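Local coordinates for protein pyruvate kinase (Pyrobaculum aerophilum, PDB 3QTG) that catalyses the last step of glycolysis, the interconversion of phosphoenolpyruvate and ADP with pyruvate and ATP, and works as a homotetramer dependent on a divalent metal cation, at residues 305-308 with 309-313. Residues are numbered along the deposited sequence; the frame is centred on the assembly and turned at random.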
ATOM      1  N   ILE A 305      30.277 -13.894  14.188  1.00 39.77           N
ATOM      2  CA  ILE A 305      28.911 -14.023  14.704  1.00 40.01           C
ATOM      3  C   ILE A 305      27.967 -13.013  14.023  1.00 39.59           C
ATOM      4  O   ILE A 305      26.927 -13.397  13.524  1.00 39.26           O
ATOM      5  CB  ILE A 305      28.862 -13.889  16.258  1.00 40.84           C
ATOM      6  CG1 ILE A 305      29.544 -15.105  16.913  1.00 41.33           C
ATOM      7  CG2 ILE A 305      27.426 -13.708  16.752  1.00 40.53           C
ATOM      8  CD1 ILE A 305      30.124 -14.845  18.278  1.00 40.63           C
ATOM      9  N   ASN A 306      28.327 -11.733  13.993  1.00 39.79           N
ATOM     10  CA  ASN A 306      27.506 -10.762  13.257  1.00 40.74           C
ATOM     11  C   ASN A 306      27.305 -11.124  11.761  1.00 40.06           C
ATOM     12  O   ASN A 306      26.188 -11.016  11.247  1.00 39.74           O
ATOM     13  CB  ASN A 306      28.048  -9.345  13.411  1.00 40.83           C
ATOM     14  CG  ASN A 306      27.869  -8.799  14.818  1.00 43.43           C
ATOM     15  OD1 ASN A 306      28.834  -8.370  15.467  1.00 46.47           O
ATOM     16  ND2 ASN A 306      26.637  -8.793  15.296  1.00 44.67           N
ATOM     17  N   ASP A 307      28.379 -11.565  11.098  1.00 39.40           N
ATOM     18  CA  ASP A 307      28.348 -12.015   9.680  1.00 39.50           C
ATOM     19  C   ASP A 307      27.323 -13.138   9.432  1.00 38.71           C
ATOM     20  O   ASP A 307      26.446 -13.007   8.576  1.00 38.49           O
ATOM     21  CB  ASP A 307      29.755 -12.449   9.257  1.00 39.89           C
ATOM     22  CG  ASP A 307      29.909 -12.644   7.743  1.00 43.13           C
ATOM     23  OD1 ASP A 307      28.999 -12.279   6.963  1.00 44.60           O
ATOM     24  OD2 ASP A 307      30.976 -13.174   7.338  1.00 45.55           O
ATOM     25  N   VAL A 308      27.410 -14.213  10.213  1.00 37.92           N
ATOM     26  CA  VAL A 308      26.457 -15.323  10.135  1.00 37.51           C
ATOM     27  C   VAL A 308      25.037 -14.841  10.460  1.00 37.32           C
ATOM     28  O   VAL A 308      24.072 -15.222   9.786  1.00 36.09           O
ATOM     29  CB  VAL A 308      26.837 -16.477  11.110  1.00 37.62           C
ATOM     30  CG1 VAL A 308      25.758 -17.612  11.112  1.00 36.93           C
ATOM     31  CG2 VAL A 308      28.198 -17.047  10.766  1.00 37.55           C
ATOM     32  N   PHE A 309      24.919 -14.021  11.513  1.00 37.45           N
ATOM     33  CA  PHE A 309      23.622 -13.541  11.940  1.00 37.07           C
ATOM     34  C   PHE A 309      22.972 -12.772  10.774  1.00 37.05           C
ATOM     35  O   PHE A 309      21.863 -13.064  10.405  1.00 36.82           O
ATOM     36  CB  PHE A 309      23.728 -12.687  13.208  1.00 37.76           C
ATOM     37  CG  PHE A 309      22.404 -12.154  13.690  1.00 38.07           C
ATOM     38  CD1 PHE A 309      21.654 -12.862  14.630  1.00 38.68           C
ATOM     39  CD2 PHE A 309      21.895 -10.958  13.186  1.00 38.58           C
ATOM     40  CE1 PHE A 309      20.428 -12.372  15.073  1.00 39.16           C
ATOM     41  CE2 PHE A 309      20.657 -10.462  13.610  1.00 39.61           C
ATOM     42  CZ  PHE A 309      19.927 -11.168  14.553  1.00 39.50           C
ATOM     43  N   THR A 310      23.686 -11.830  10.173  1.00 37.23           N
ATOM     44  CA  THR A 310      23.098 -10.999   9.112  1.00 38.15           C
ATOM     45  C   THR A 310      22.896 -11.717   7.763  1.00 38.00           C
ATOM     46  O   THR A 310      21.914 -11.473   7.055  1.00 38.76           O
ATOM     47  CB  THR A 310      23.870  -9.685   8.925  1.00 38.20           C
ATOM     48  OG1 THR A 310      25.245  -9.974   8.689  1.00 39.19           O
ATOM     49  CG2 THR A 310      23.782  -8.821  10.173  1.00 37.73           C
ATOM     50  N   THR A 311      23.814 -12.601   7.401  1.00 37.75           N
ATOM     51  CA  THR A 311      23.614 -13.456   6.222  1.00 36.98           C
ATOM     52  C   THR A 311      22.324 -14.296   6.347  1.00 36.89           C
ATOM     53  O   THR A 311      21.501 -14.307   5.417  1.00 36.17           O
ATOM     54  CB  THR A 311      24.869 -14.332   5.973  1.00 37.24           C
ATOM     55  OG1 THR A 311      25.983 -13.464   5.702  1.00 37.22           O
ATOM     56  CG2 THR A 311      24.681 -15.276   4.805  1.00 36.27           C
ATOM     57  N   ALA A 312      22.147 -14.970   7.492  1.00 36.12           N
ATOM     58  CA  ALA A 312      20.922 -15.726   7.759  1.00 36.67           C
ATOM     59  C   ALA A 312      19.635 -14.871   7.744  1.00 37.18           C
ATOM     60  O   ALA A 312      18.606 -15.334   7.235  1.00 36.87           O
ATOM     61  CB  ALA A 312      21.027 -16.533   9.067  1.00 35.51           C
ATOM     62  N   SER A 313      19.704 -13.653   8.298  1.00 37.98           N
ATOM     63  CA  SER A 313      18.584 -12.685   8.302  1.00 39.50           C
ATOM     64  C   SER A 313      18.033 -12.332   6.940  1.00 39.27           C
ATOM     65  O   SER A 313      16.857 -12.002   6.826  1.00 38.48           O
ATOM     66  CB  SER A 313      19.002 -11.365   8.955  1.00 39.87           C
ATOM     67  OG  SER A 313      19.084 -11.535  10.344  1.00 44.37           O
TER
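Thr310 and Thr311 each reach back one helical turn and grip a carbonyl twice, once through the backbone and once through the hydroxyl. On the partly exposed side, Asn306 O takes Thr310 N at 2.8 Å and Thr310 OG1 at 2.9 Å, the two donors arriving from opposite faces of the carbonyl plane. With chi1 at 55°, OG1 sits between its own backbone N and carbonyl carbon, which aims the hydroxyl back along the helix. Replacing Thr310 with alanine removes both branches, and Asn306 O would probably keep only the Thr310 N-H of the two donors and lose the cover of CG2, now 3.4 Å from it.

All of this belongs to helix 302-313, the connection between strands 284-287 and 318-321 in a beta-alpha-beta unit of the TIM barrel. The same double grip recurs on the buried side of the helix, where Leu319 of the barrel packs against Thr311. Thr311 OG1 lies 2.9 Å from Asp307 O, well above the carbonyl plane, while Thr311 N meets the same oxygen almost straight, with an N-H...O angle of 166°. The Asp307 and Thr311 side chains run side by side, Asp307 OD1 in a salt bridge with Arg254 and Thr311 OG1 in a hydrogen bond with Gln270 NE2.

Ala312 N bonds to Val308 O at 3.0 Å, and both side chains pack on helix 331-343, Val308 on Leu338 and Ile341, Ala312 on Leu342, while Phe309, its CG anti to the backbone N (chi1 180°), swings its ring away from the preceding turn and packs on Arg271 of the second subunit.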